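Local coordinates for ancillary protein 2 (Streptococcus pyogenes, PDB 4C0Z) that mediates adhesion of streptococcal pili by binding host-cell targets covalently through reactive thioester bonds, one of them in this N-terminal domain, at residues Asn40-Leu45 / Glu50-Cys55; Ser68-Trp73 / Lys201-Leu206. One frame throughout, in Å; residues are numbered along the deposited sequence.

How the contacts relate
From the N terminus, the chain first forms contact 1, where residues 40-45 and 50-55 close a short hairpin loop of four residues. Contact 2 opens only after this: residues 68-73 meet 201-206 across 127 intervening residues that include the helical part of the domain. The two closures are therefore in series, neither enclosing nor crossing the other. In space they meet, their centres about 12 Å apart, because strands 51-56 and 205-211 are neighbours in one antiparallel sheet closed into a barrel. Cys-55 of contact 1 packs on Gln-204 and Leu-206 of contact 2; Cys-55 and Gln-204 are the thioester pair, but here Gln-204 is bonded to spermidine instead.

Contact 1. Residues Asn40-Leu45 / Glu50-Cys55; sequences NLKVNL and EYQAYC
Leu-41 lies against the Cys-55 end of the 50-55 segment, its CD1 3.6 Å from CB of Cys-55, while its CB packs on Ala-53. With CG anti to the carbonyl carbon (chi1 -47°), the branch is carried toward the cysteine of the Cys-Gln cross-link. The Leu-41 carbonyl O accepts from Ala-53 N at 2.9 Å. Leu-41 N instead reaches Ala-53 O through a water that accepts from the former and donates to the latter, and that also takes a weak bond from Gln-52 NE2. This water sits where the antiparallel hairpin of strands 41-44 and 51-56 is interrupted, while Val-43 and Tyr-51 keep a regular hydrogen-bonded pair, with Val-43 N to Tyr-51 O at 3.1 Å. Lys-42, on the same face as Gln-52, bends along its chain so that CG rests on CB of Glu-50 (3.6 Å) and NZ ends at Gln-52 OE1, 2.8 Å away. That ammonium also donates to Asn-40 OD1 at 3.1 Å, and Gln-52 NE2 reaches the same oxygen at 3.0 Å from the opposite face of its plane. Two donors thus grip one amide oxygen, and the Asn-40 and Gln-52 amides are turned 29° apart. The Glu-50 carboxylate lies near Lys-42 NZ without touching it, and OE2 is hydrogen-bonded to Tyr-22 OH of strand 19-23, which flanks 41-44 on its other side.

Contact 2. Residues Ser68-Trp73 / Lys201-Leu206; sequences SVRSQW and KTFQNL. With SPD (spermidine), chain B.
The side-chain amide of Gln-72 lies flat on the aromatic ring of Phe-203, the two planes only 8° apart. Its NE2 sits 3.4 Å from Phe-203 CZ, and the methylene before the amide makes a CH-pi contact, with CG of Gln-72 3.6 Å from the ring centroid. With CG over the ring centre, the bend at chi2 (83°) lays the amide parallel to the ring. Gln-72 OE1 accepts from Ser-64 N, which helps to hold the amide in this orientation. Arg-70 reaches the same ring differently: its guanidinium approaches at the edge, NH1 3.7 Å from Phe-203 CZ, with its plane inclined 65° to the ring. The next residue after Phe-203 is Gln-204, whose extended side chain carries CD to a covalent bond of 1.4 Å with N10 of spermidine. Asn-57 O of the same chain, and Asn-57 O and Lys-60 O of the second subunit, hydrogen-bond to the ligand. The contact thus ties Gln-72 and the chain leading into it to the loop before strand 205-211, beside the reactive site of a thioester domain: Cys-55 and Gln-204 are its cross-linking pair, and the amine on the glutamyl carbon is consistent with an opened thioester.

Contact 1. Residues Asn40-Leu45 / Glu50-Cys55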
loop_
_atom_site.group_PDB
_atom_site.type_symbol
_atom_site.label_atom_id
_atom_site.label_comp_id
_atom_site.label_asym_id
_atom_site.label_seq_id
_atom_site.Cartn_x
_atom_site.Cartn_y
_atom_site.Cartn_z
ATOM N N ASN I 40 1.819 -14.767 2.122
ATOM C CA ASN I 40 2.888 -15.601 2.621
ATOM C C ASN I 40 4.005 -15.487 1.607
ATOM O O ASN I 40 4.171 -16.333 0.738
ATOM C CB ASN I 40 2.451 -17.052 2.893
ATOM C CG ASN I 40 3.454 -17.816 3.721
ATOM O OD1 ASN I 40 4.639 -17.448 3.840
ATOM N ND2 ASN I 40 3.005 -18.914 4.313
ATOM N N LEU I 41 4.728 -14.385 1.695
ATOM C CA LEU I 41 5.803 -14.049 0.775
ATOM C C LEU I 41 7.032 -14.862 1.004
ATOM O O LEU I 41 7.427 -15.123 2.149
ATOM C CB LEU I 41 6.110 -12.541 0.779
ATOM C CG LEU I 41 4.906 -11.595 0.695
ATOM C CD1 LEU I 41 5.311 -10.158 0.929
ATOM C CD2 LEU I 41 4.152 -11.757 -0.606
ATOM N N LYS I 42 7.618 -15.302 -0.103
ATOM C CA LYS I 42 8.816 -16.135 -0.099
ATOM C C LYS I 42 9.806 -15.680 -1.152
ATOM O O LYS I 42 9.415 -15.071 -2.144
ATOM C CB LYS I 42 8.437 -17.605 -0.375
ATOM C CG LYS I 42 8.420 -18.504 0.852
ATOM C CD LYS I 42 7.211 -18.356 1.739
ATOM C CE LYS I 42 6.858 -19.633 2.457
ATOM N NZ LYS I 42 6.960 -19.483 3.927
ATOM N N VAL I 43 11.077 -15.996 -0.931
ATOM C CA VAL I 43 12.174 -15.818 -1.882
ATOM C C VAL I 43 12.912 -17.142 -1.959
ATOM O O VAL I 43 13.085 -17.810 -0.932
ATOM C CB VAL I 43 13.156 -14.625 -1.656
ATOM C CG1 VAL I 43 12.460 -13.289 -1.799
ATOM C CG2 VAL I 43 13.897 -14.724 -0.318
ATOM N N ASN I 44 13.324 -17.540 -3.171
ATOM C CA ASN I 44 14.144 -18.735 -3.387
ATOM C C ASN I 44 14.990 -18.558 -4.664
ATOM O O ASN I 44 14.712 -17.667 -5.479
ATOM C CB ASN I 44 13.334 -20.046 -3.330
ATOM C CG ASN I 44 12.702 -20.504 -4.616
ATOM O OD1 ASN I 44 12.256 -19.729 -5.446
ATOM N ND2 ASN I 44 12.584 -21.789 -4.762
ATOM N N LEU I 45 16.057 -19.322 -4.787
ATOM C CA LEU I 45 16.994 -19.235 -5.901
ATOM C C LEU I 45 17.071 -20.592 -6.624
ATOM O O LEU I 45 17.635 -21.547 -6.081
ATOM C CB LEU I 45 18.362 -18.787 -5.344
ATOM C CG LEU I 45 19.524 -18.560 -6.316
ATOM C CD1 LEU I 45 19.341 -17.271 -7.071
ATOM C CD2 LEU I 45 20.814 -18.479 -5.560
ATOM N N GLU I 50 13.057 -22.210 0.497
ATOM C CA GLU I 50 12.286 -20.965 0.511
ATOM C C GLU I 50 12.614 -20.228 1.794
ATOM O O GLU I 50 12.683 -20.839 2.858
ATOM C CB GLU I 50 10.770 -21.230 0.519
ATOM C CG GLU I 50 10.200 -21.932 -0.687
ATOM C CD GLU I 50 8.700 -22.124 -0.588
ATOM O OE1 GLU I 50 8.212 -22.557 0.479
ATOM O OE2 GLU I 50 8.008 -21.839 -1.590
ATOM N N TYR I 51 12.773 -18.923 1.702
ATOM C CA TYR I 51 13.031 -18.065 2.853
ATOM C C TYR I 51 11.783 -17.217 3.091
ATOM O O TYR I 51 11.228 -16.698 2.129
ATOM C CB TYR I 51 14.265 -17.180 2.586
ATOM C CG TYR I 51 15.537 -17.978 2.405
ATOM C CD1 TYR I 51 15.915 -18.456 1.152
ATOM C CD2 TYR I 51 16.331 -18.317 3.498
ATOM C CE1 TYR I 51 17.067 -19.227 0.988
ATOM C CE2 TYR I 51 17.486 -19.078 3.346
ATOM C CZ TYR I 51 17.850 -19.533 2.089
ATOM O OH TYR I 51 18.990 -20.291 1.942
ATOM N N GLN I 52 11.318 -17.108 4.356
ATOM C CA GLN I 52 10.152 -16.282 4.696
ATOM C C GLN I 52 10.518 -14.823 4.395
ATOM O O GLN I 52 11.564 -14.344 4.842
ATOM C CB GLN I 52 9.744 -16.452 6.190
ATOM C CG GLN I 52 8.452 -15.717 6.571
ATOM C CD GLN I 52 7.230 -16.313 5.902
ATOM O OE1 GLN I 52 7.021 -17.522 5.939
ATOM N NE2 GLN I 52 6.397 -15.486 5.273
ATOM N N ALA I 53 9.698 -14.154 3.576
ATOM C CA ALA I 53 9.926 -12.759 3.192
ATOM C C ALA I 53 8.780 -11.861 3.619
ATOM O O ALA I 53 7.664 -12.330 3.839
ATOM C CB ALA I 53 10.140 -12.647 1.690
ATOM N N TYR I 54 9.085 -10.565 3.779
ATOM C CA TYR I 54 8.136 -9.509 4.120
ATOM C C TYR I 54 8.405 -8.369 3.161
ATOM O O TYR I 54 9.559 -8.131 2.787
ATOM C CB TYR I 54 8.276 -9.078 5.598
ATOM C CG TYR I 54 7.824 -10.170 6.546
ATOM C CD1 TYR I 54 6.477 -10.326 6.866
ATOM C CD2 TYR I 54 8.728 -11.115 7.039
ATOM C CE1 TYR I 54 6.041 -11.372 7.678
ATOM C CE2 TYR I 54 8.310 -12.154 7.880
ATOM C CZ TYR I 54 6.961 -12.281 8.194
ATOM O OH TYR I 54 6.533 -13.279 9.045
ATOM N N CYS I 55 7.347 -7.687 2.736
ATOM C CA CYS I 55 7.464 -6.604 1.776
ATOM C C CYS I 55 7.563 -5.236 2.411
ATOM O O CYS I 55 7.233 -5.059 3.585
ATOM C CB CYS I 55 6.321 -6.661 0.766
ATOM S SG CYS I 55 4.689 -6.383 1.486
HETATM O O HOH W 1 4.973 -12.864 4.238
#

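Contact 2. Residues Ser68-Trp73 / Lys201-Leu206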
loop_
_atom_site.group_PDB
_atom_site.type_symbol
_atom_site.label_atom_id
_atom_site.label_comp_id
_atom_site.label_asym_id
_atom_site.label_seq_id
_atom_site.Cartn_x
_atom_site.Cartn_y
_atom_site.Cartn_z
ATOM N N SER I 68 0.908 -17.555 -10.894
ATOM C CA SER I 68 0.740 -16.531 -11.935
ATOM C C SER I 68 1.746 -16.818 -13.048
ATOM O O SER I 68 2.794 -17.393 -12.783
ATOM C CB SER I 68 0.973 -15.130 -11.356
ATOM O OG SER I 68 0.990 -14.119 -12.351
ATOM N N VAL I 69 1.429 -16.424 -14.289
ATOM C CA VAL I 69 2.341 -16.542 -15.437
ATOM C C VAL I 69 3.455 -15.466 -15.290
ATOM O O VAL I 69 4.499 -15.598 -15.894
ATOM C CB VAL I 69 1.612 -16.425 -16.804
ATOM C CG1 VAL I 69 0.690 -17.618 -17.047
ATOM C CG2 VAL I 69 0.826 -15.102 -16.920
ATOM N N ARG I 70 3.209 -14.423 -14.477
ATOM C CA ARG I 70 4.160 -13.344 -14.179
ATOM C C ARG I 70 5.024 -13.720 -12.999
ATOM O O ARG I 70 4.536 -14.251 -12.005
ATOM C CB ARG I 70 3.436 -12.019 -13.880
ATOM C CG ARG I 70 2.517 -11.518 -15.020
ATOM C CD ARG I 70 1.959 -10.131 -14.729
ATOM N NE ARG I 70 2.984 -9.089 -14.911
ATOM C CZ ARG I 70 2.941 -7.870 -14.376
ATOM N NH1 ARG I 70 1.916 -7.506 -13.610
ATOM N NH2 ARG I 70 3.924 -7.006 -14.600
ATOM N N SER I 71 6.303 -13.420 -13.101
ATOM C CA SER I 71 7.310 -13.664 -12.072
ATOM C C SER I 71 8.088 -12.390 -11.796
ATOM O O SER I 71 8.392 -11.623 -12.728
ATOM C CB SER I 71 8.271 -14.758 -12.515
ATOM O OG SER I 71 7.624 -16.018 -12.578
ATOM N N GLN I 72 8.395 -12.140 -10.504
ATOM C CA GLN I 72 9.202 -10.980 -10.138
ATOM C C GLN I 72 10.558 -11.425 -9.696
ATOM O O GLN I 72 10.690 -12.408 -8.944
ATOM C CB GLN I 72 8.541 -10.069 -9.109
ATOM C CG GLN I 72 7.448 -9.211 -9.706
ATOM C CD GLN I 72 6.170 -9.997 -9.779
ATOM O OE1 GLN I 72 5.771 -10.667 -8.809
ATOM N NE2 GLN I 72 5.571 -10.043 -10.960
ATOM N N TRP I 73 11.584 -10.717 -10.202
ATOM C CA TRP I 73 12.994 -11.038 -9.953
ATOM C C TRP I 73 13.645 -10.055 -9.044
ATOM O O TRP I 73 13.351 -8.859 -9.107
ATOM C CB TRP I 73 13.754 -11.224 -11.259
ATOM C CG TRP I 73 13.046 -12.164 -12.195
ATOM C CD1 TRP I 73 12.284 -11.821 -13.276
ATOM C CD2 TRP I 73 12.878 -13.579 -12.020
ATOM N NE1 TRP I 73 11.723 -12.941 -13.835
ATOM C CE2 TRP I 73 12.067 -14.038 -13.080
ATOM C CE3 TRP I 73 13.347 -14.511 -11.073
ATOM C CZ2 TRP I 73 11.750 -15.394 -13.245
ATOM C CZ3 TRP I 73 13.029 -15.850 -11.241
ATOM C CH2 TRP I 73 12.226 -16.276 -12.306
ATOM N N LYS I 201 10.616 -1.777 -10.954
ATOM C CA LYS I 201 10.396 -0.702 -9.974
ATOM C C LYS I 201 8.899 -0.471 -9.619
ATOM O O LYS I 201 8.585 0.267 -8.712
ATOM C CB LYS I 201 11.077 0.600 -10.423
ATOM C CG LYS I 201 12.604 0.541 -10.418
ATOM C CD LYS I 201 13.162 0.622 -8.999
ATOM C CE LYS I 201 14.674 0.592 -8.936
ATOM N NZ LYS I 201 15.159 0.373 -7.545
ATOM N N THR I 202 8.009 -1.165 -10.283
ATOM C CA THR I 202 6.555 -1.115 -10.066
ATOM C C THR I 202 6.152 -2.088 -8.910
ATOM O O THR I 202 5.052 -1.986 -8.348
ATOM C CB THR I 202 5.962 -1.410 -11.462
ATOM O OG1 THR I 202 5.399 -0.220 -12.011
ATOM C CG2 THR I 202 5.073 -2.560 -11.518
ATOM N N PHE I 203 7.048 -3.025 -8.574
ATOM C CA PHE I 203 6.812 -4.016 -7.524
ATOM C C PHE I 203 7.561 -3.707 -6.241
ATOM O O PHE I 203 8.621 -3.073 -6.254
ATOM C CB PHE I 203 7.124 -5.451 -8.025
ATOM C CG PHE I 203 6.074 -6.006 -8.948
ATOM C CD1 PHE I 203 6.130 -5.758 -10.309
ATOM C CD2 PHE I 203 5.015 -6.771 -8.449
ATOM C CE1 PHE I 203 5.123 -6.241 -11.167
ATOM C CE2 PHE I 203 4.018 -7.267 -9.307
ATOM C CZ PHE I 203 4.068 -6.986 -10.657
ATOM N N GLN I 204 6.988 -4.173 -5.118
ATOM C CA GLN I 204 7.572 -4.009 -3.784
ATOM C C GLN I 204 8.913 -4.703 -3.633
ATOM O O GLN I 204 9.133 -5.798 -4.181
ATOM C CB GLN I 204 6.619 -4.582 -2.716
ATOM C CG GLN I 204 5.358 -3.748 -2.553
ATOM C CD GLN I 204 4.376 -4.408 -1.622
ATOM O OE1 GLN I 204 4.195 -5.630 -1.649
ATOM N N ASN I 205 9.784 -4.095 -2.829
ATOM C CA ASN I 205 11.051 -4.730 -2.440
ATOM C C ASN I 205 10.737 -5.669 -1.283
ATOM O O ASN I 205 9.668 -5.572 -0.680
ATOM C CB ASN I 205 12.098 -3.701 -2.037
ATOM C CG ASN I 205 12.487 -2.808 -3.163
ATOM O OD1 ASN I 205 12.926 -3.263 -4.204
ATOM N ND2 ASN I 205 12.299 -1.524 -2.991
ATOM N N LEU I 206 11.614 -6.622 -1.029
ATOM C CA LEU I 206 11.387 -7.609 0.011
ATOM C C LEU I 206 12.524 -7.623 1.015
ATOM O O LEU I 206 13.593 -7.059 0.768
ATOM C CB LEU I 206 11.173 -9.017 -0.611
ATOM C CG LEU I 206 10.007 -9.209 -1.577
ATOM C CD1 LEU I 206 10.062 -10.565 -2.249
ATOM C CD2 LEU I 206 8.660 -9.074 -0.876
HETATM N N1 SPD B . -3.986 0.438 -2.904
HETATM C C2 SPD B . -2.884 1.317 -3.277
HETATM C C3 SPD B . -1.534 0.618 -3.040
HETATM C C4 SPD B . -1.564 -0.849 -3.431
HETATM C C5 SPD B . -0.248 -1.448 -2.945
HETATM N N6 SPD B . -0.463 -2.663 -2.178
HETATM C C7 SPD B . 0.819 -3.345 -1.848
HETATM C C8 SPD B . 1.176 -3.121 -0.342
HETATM C C9 SPD B . 2.538 -3.801 -0.005
HETATM N N10 SPD B . 3.600 -3.478 -0.964
#